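Sulfate adenylyltransferase (Allochromatium vinosum, PDB 4DNX) catalyses the reaction of sulfate with ATP to form adenosine 5'-phosphosulfate and diphosphate. Local coordinates at residues M59-A64 against A129-Q134; Y136-S139 against G145-T148. All blocks are in the same frame, centred on the assembly; numbering follows the deposited sequence. Where two conformers were deposited one is given.

In the fold
Contact 1 and contact 2 lie about 12 Å apart, centre to centre, on the same side of the chain's centre and within the N-terminal PUA-like domain. They come in series along the chain: helix 61-70 meets helix 125-136 in contact 1, and the end of helix 125-136 with the loop after it meets helix 144-149 in contact 2. Helix 125-136 is therefore shared. Thr132, next to Met131, faces contact 2, its CG2 lying 3.7 Å from Thr138 O and 3.8 Å from Val146 CG2. Together the contacts link helices 61-70, 125-136 and 144-149 in series, while Tyr136 in contact 2 also meets residues of the later ATP-sulfurylase region.

Contact 1 (M59-A64 against A129-Q134); sequences MNLADA and ALMTEQ
Met131 reaches from helix 125-136 to the first turn of helix 61-70, where its thioether end meets Leu61 and Ala64. The sulfur meets the alanine: Met131 SD sits 3.8 Å from Ala64 CB, close to van der Waals distance. The terminal methyl then turns aside, and Met131 CE comes to 4.0 Å from Leu61 CD2. Met131 leaves its helix with CG anti to the carbonyl carbon (chi1 -71°) and runs extended through chi2; the bend at chi3 (-74°) then swings the methyl towards leucine. Leu61 and Met131 run nearly perpendicular, and of the two it is the terminal carbons that meet.

That small patch is the tight part, and it is buried. Leu65, Ala68 and Phe149 also pack on Met131, so helices 61-70 and 144-149 both contribute to the packing round it. The backbones stand well apart, with the CA atoms of Ala64 and Met131 separated by 7.8 Å. On the looser, partly exposed flank of helix 125-136, Gln134 NE2 donates to Glu133 OE2 at 2.7 Å; the carboxylate uses its syn lone pair, and the bond lies almost in the amide plane.

The turn that presents Leu61 and Ala64 is capped by Asn60, which probably helps to hold it. Asn60 is the N-cap of helix 61-70, and its OD1 accepts from Asp63 N at 2.8 Å in a nearly straight bond (172°), while Glu121 takes the amide of Leu61. Across the 111 Å² interface, however, the partners are wholly apolar: shape and burial join the two helices of the PUA-like domain here, and the Asn60 cap and the Gln134-Glu133 bond stay within their own segments.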
loop_
_atom_site.group_PDB
_atom_site.type_symbol
_atom_site.label_atom_id
_atom_site.label_comp_id
_atom_site.label_asym_id
_atom_site.label_seq_id
_atom_site.Cartn_x
_atom_site.Cartn_y
_atom_site.Cartn_z
ATOM N N MET A 59 -19.607 18.626 -5.312
ATOM C CA MET A 59 -20.363 19.777 -4.827
ATOM C C MET A 59 -21.379 20.248 -5.833
ATOM O O MET A 59 -21.126 20.253 -7.044
ATOM C CB MET A 59 -19.405 20.945 -4.555
ATOM C CG MET A 59 -18.463 20.704 -3.428
ATOM S SD MET A 59 -17.493 22.187 -3.109
ATOM C CE MET A 59 -16.297 21.525 -1.937
ATOM N N ASN A 60 -22.523 20.728 -5.322
ATOM C CA ASN A 60 -23.407 21.530 -6.187
ATOM C C ASN A 60 -22.834 22.953 -6.382
ATOM O O ASN A 60 -21.803 23.328 -5.736
ATOM C CB ASN A 60 -24.842 21.572 -5.649
ATOM C CG ASN A 60 -24.950 22.226 -4.278
ATOM O OD1 ASN A 60 -24.142 23.082 -3.887
ATOM N ND2 ASN A 60 -26.000 21.859 -3.561
ATOM N N LEU A 61 -23.465 23.734 -7.250
ATOM C CA LEU A 61 -22.943 25.047 -7.570
ATOM C C LEU A 61 -22.920 25.972 -6.347
ATOM O O LEU A 61 -21.955 26.712 -6.150
ATOM C CB LEU A 61 -23.806 25.689 -8.659
ATOM C CG LEU A 61 -23.082 26.082 -9.923
ATOM C CD1 LEU A 61 -24.042 26.835 -10.868
ATOM C CD2 LEU A 61 -21.815 26.903 -9.635
ATOM N N ALA A 62 -23.955 25.935 -5.507
ATOM C CA ALA A 62 -23.928 26.797 -4.287
ATOM C C ALA A 62 -22.741 26.505 -3.328
ATOM O O ALA A 62 -22.094 27.420 -2.834
ATOM C CB ALA A 62 -25.270 26.712 -3.530
ATOM N N ASP A 63 -22.466 25.234 -3.079
ATOM C CA ASP A 63 -21.301 24.873 -2.280
ATOM C C ASP A 63 -19.983 25.250 -2.974
ATOM O O ASP A 63 -19.018 25.678 -2.314
ATOM C CB ASP A 63 -21.300 23.361 -1.964
ATOM C CG ASP A 63 -22.302 22.990 -0.878
ATOM O OD1 ASP A 63 -22.545 23.839 0.007
ATOM O OD2 ASP A 63 -22.841 21.854 -0.901
ATOM N N ALA A 64 -19.912 25.032 -4.293
ATOM C CA ALA A 64 -18.704 25.413 -5.039
ATOM C C ALA A 64 -18.442 26.923 -4.981
ATOM O O ALA A 64 -17.273 27.363 -4.792
ATOM C CB ALA A 64 -18.747 24.895 -6.489
ATOM N N ALA A 129 -16.133 32.545 -14.025
ATOM C CA ALA A 129 -15.156 33.643 -13.829
ATOM C C ALA A 129 -14.976 33.953 -12.348
ATOM O O ALA A 129 -13.843 34.224 -11.911
ATOM C CB ALA A 129 -15.555 34.909 -14.604
ATOM N N LEU A 130 -16.082 33.951 -11.594
ATOM C CA LEU A 130 -16.017 34.248 -10.160
ATOM C C LEU A 130 -15.184 33.162 -9.463
ATOM O O LEU A 130 -14.244 33.460 -8.704
ATOM C CB LEU A 130 -17.422 34.338 -9.543
ATOM C CG LEU A 130 -17.557 34.610 -8.034
ATOM C CD1 LEU A 130 -16.761 35.825 -7.621
ATOM C CD2 LEU A 130 -19.030 34.807 -7.665
ATOM N N MET A 131 -15.486 31.895 -9.760
ATOM C CA MET A 131 -14.758 30.776 -9.104
ATOM C C MET A 131 -13.269 30.772 -9.528
ATOM O O MET A 131 -12.402 30.560 -8.693
ATOM C CB MET A 131 -15.415 29.404 -9.409
ATOM C CG MET A 131 -16.782 29.197 -8.710
ATOM S SD MET A 131 -17.455 27.570 -8.815
ATOM C CE MET A 131 -18.010 27.529 -10.547
ATOM N N THR A 132 -12.995 31.035 -10.815
ATOM C CA THR A 132 -11.632 31.075 -11.354
ATOM C C THR A 132 -10.781 32.159 -10.666
ATOM O O THR A 132 -9.700 31.841 -10.146
ATOM C CB THR A 132 -11.666 31.361 -12.882
ATOM O OG1 THR A 132 -12.280 30.242 -13.525
ATOM C CG2 THR A 132 -10.277 31.532 -13.435
ATOM N N GLU A 133 -11.278 33.387 -10.637
ATOM C CA GLU A 133 -10.546 34.492 -10.018
ATOM C C GLU A 133 -10.297 34.237 -8.510
ATOM O O GLU A 133 -9.207 34.519 -7.998
ATOM C CB GLU A 133 -11.273 35.820 -10.245
ATOM C CG GLU A 133 -10.440 36.992 -9.782
ATOM C CD GLU A 133 -10.582 37.220 -8.284
ATOM O OE1 GLU A 133 -9.596 37.657 -7.626
ATOM O OE2 GLU A 133 -11.691 36.946 -7.765
ATOM N N GLN A 134 -11.283 33.687 -7.818
ATOM C CA GLN A 134 -11.156 33.429 -6.370
ATOM C C GLN A 134 -10.188 32.277 -6.030
ATOM O O GLN A 134 -9.369 32.381 -5.090
ATOM C CB GLN A 134 -12.541 33.182 -5.745
ATOM C CG GLN A 134 -13.430 34.423 -5.739
ATOM C CD GLN A 134 -12.971 35.429 -4.708
ATOM O OE1 GLN A 134 -13.155 35.232 -3.511
ATOM N NE2 GLN A 134 -12.346 36.488 -5.159
#

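Contact 2 (Y136-S139 against G145-T148); sequences YGTS and GVET
A water bridges Tyr136 and Gly145, 2.6 Å from Tyr136 OH and 2.8 Å from Gly145 O, to which it donates. It ties the phenol end of the tyrosine to the start of helix 144-149. The ring itself lies against the backbone there: Gly145 C is 3.6 Å above its plane and displaced to the ring's periphery, while Val146 N lies near the middle of the ring. Such an approach depends on the glycine, because a CB on Gly145 would point at the tyrosine and clash with CE1.

Nearer the backbone of Tyr136, valine takes over. Val146 CG2 packs against Tyr136 CB at 3.6 Å, and the two side chains run antiparallel alongside each other. With CG1 anti to the backbone N (chi1 165°), it is CG2 that faces the loop, and it also meets Thr138 CG2 at 3.9 Å, those side chains lying roughly perpendicular. Thr138 turns its hydroxyl to Asp140 N, leaving the methyl for valine. Gly137, with positive phi (68°), carries the chain out of the helix and into this loop.

A leucine in place of Tyr136 would probably leave the bridging water without its phenol partner and strip the flat cover from the Gly145-Val146 peptide. His143 joins the same group: its ND1 is hydrogen-bonded with the amides of Gly145 and Val146, and its ring meets that of Tyr136 at about 70°.

In the fold, the contact closes the short connection between two successive helices, 125-136 and 144-149. Tyr136 additionally packs on Leu270 and Ala272, and its carbonyl oxygen bonds to Tyr305, so this corner of the PUA-like domain borders loops of the ATP-sulfurylase region.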
loop_
_atom_site.group_PDB
_atom_site.type_symbol
_atom_site.label_atom_id
_atom_site.label_comp_id
_atom_site.label_asym_id
_atom_site.label_seq_id
_atom_site.Cartn_x
_atom_site.Cartn_y
_atom_site.Cartn_z
ATOM N N TYR A 136 -7.775 30.756 -8.154
ATOM C CA TYR A 136 -6.443 30.855 -8.780
ATOM C C TYR A 136 -5.776 32.224 -8.636
ATOM O O TYR A 136 -4.598 32.379 -8.976
ATOM C CB TYR A 136 -6.520 30.425 -10.267
ATOM C CG TYR A 136 -7.032 29.000 -10.419
ATOM C CD1 TYR A 136 -6.180 27.892 -10.294
ATOM C CD2 TYR A 136 -8.386 28.763 -10.654
ATOM C CE1 TYR A 136 -6.668 26.564 -10.401
ATOM C CE2 TYR A 136 -8.881 27.440 -10.784
ATOM C CZ TYR A 136 -8.033 26.359 -10.671
ATOM O OH TYR A 136 -8.521 25.068 -10.779
ATOM N N GLY A 137 -6.535 33.211 -8.153
ATOM C CA GLY A 137 -6.029 34.571 -7.955
ATOM C C GLY A 137 -5.692 35.331 -9.222
ATOM O O GLY A 137 -4.921 36.294 -9.195
ATOM N N THR A 138 -6.277 34.911 -10.338
ATOM C CA THR A 138 -6.042 35.576 -11.620
ATOM C C THR A 138 -7.064 35.087 -12.619
ATOM O O THR A 138 -7.676 34.020 -12.425
ATOM C CB THR A 138 -4.646 35.238 -12.199
ATOM O OG1 THR A 138 -4.452 35.992 -13.407
ATOM C CG2 THR A 138 -4.527 33.760 -12.522
ATOM N N SER A 139 -7.205 35.855 -13.703
ATOM C CA SER A 139 -8.072 35.456 -14.795
ATOM C C SER A 139 -7.251 35.105 -16.039
ATOM O O SER A 139 -7.803 34.711 -17.073
ATOM C CB SER A 139 -9.078 36.575 -15.089
ATOM O OG SER A 139 -10.050 36.624 -14.056
ATOM N N GLY A 145 -3.611 26.229 -14.303
ATOM C CA GLY A 145 -4.698 25.737 -13.473
ATOM C C GLY A 145 -6.006 26.392 -13.946
ATOM O O GLY A 145 -7.025 25.753 -13.960
ATOM N N VAL A 146 -5.956 27.678 -14.269
ATOM C CA VAL A 146 -7.093 28.396 -14.867
ATOM C C VAL A 146 -7.552 27.668 -16.149
ATOM O O VAL A 146 -8.777 27.443 -16.345
ATOM C CB VAL A 146 -6.698 29.864 -15.181
ATOM C CG1 VAL A 146 -7.702 30.539 -16.120
ATOM C CG2 VAL A 146 -6.566 30.680 -13.869
ATOM N N GLU A 147 -6.590 27.310 -16.994
ATOM C CA GLU A 147 -6.909 26.723 -18.317
ATOM C C GLU A 147 -7.603 25.372 -18.122
ATOM O O GLU A 147 -8.642 25.120 -18.725
ATOM C CB GLU A 147 -5.660 26.563 -19.179
ATOM C CG GLU A 147 -5.942 26.055 -20.607
ATOM C CD GLU A 147 -4.660 25.814 -21.394
ATOM O OE1 GLU A 147 -4.388 26.566 -22.356
ATOM O OE2 GLU A 147 -3.896 24.878 -21.037
ATOM N N THR A 148 -7.058 24.518 -17.263
ATOM C CA THR A 148 -7.672 23.213 -16.985
ATOM C C THR A 148 -9.077 23.361 -16.439
ATOM O O THR A 148 -10.011 22.673 -16.876
ATOM C CB THR A 148 -6.771 22.389 -15.989
ATOM O OG1 THR A 148 -5.532 22.105 -16.653
ATOM C CG2 THR A 148 -7.460 21.084 -15.514
HETATM O O HOH W 1 -7.291 23.458 -12.370
#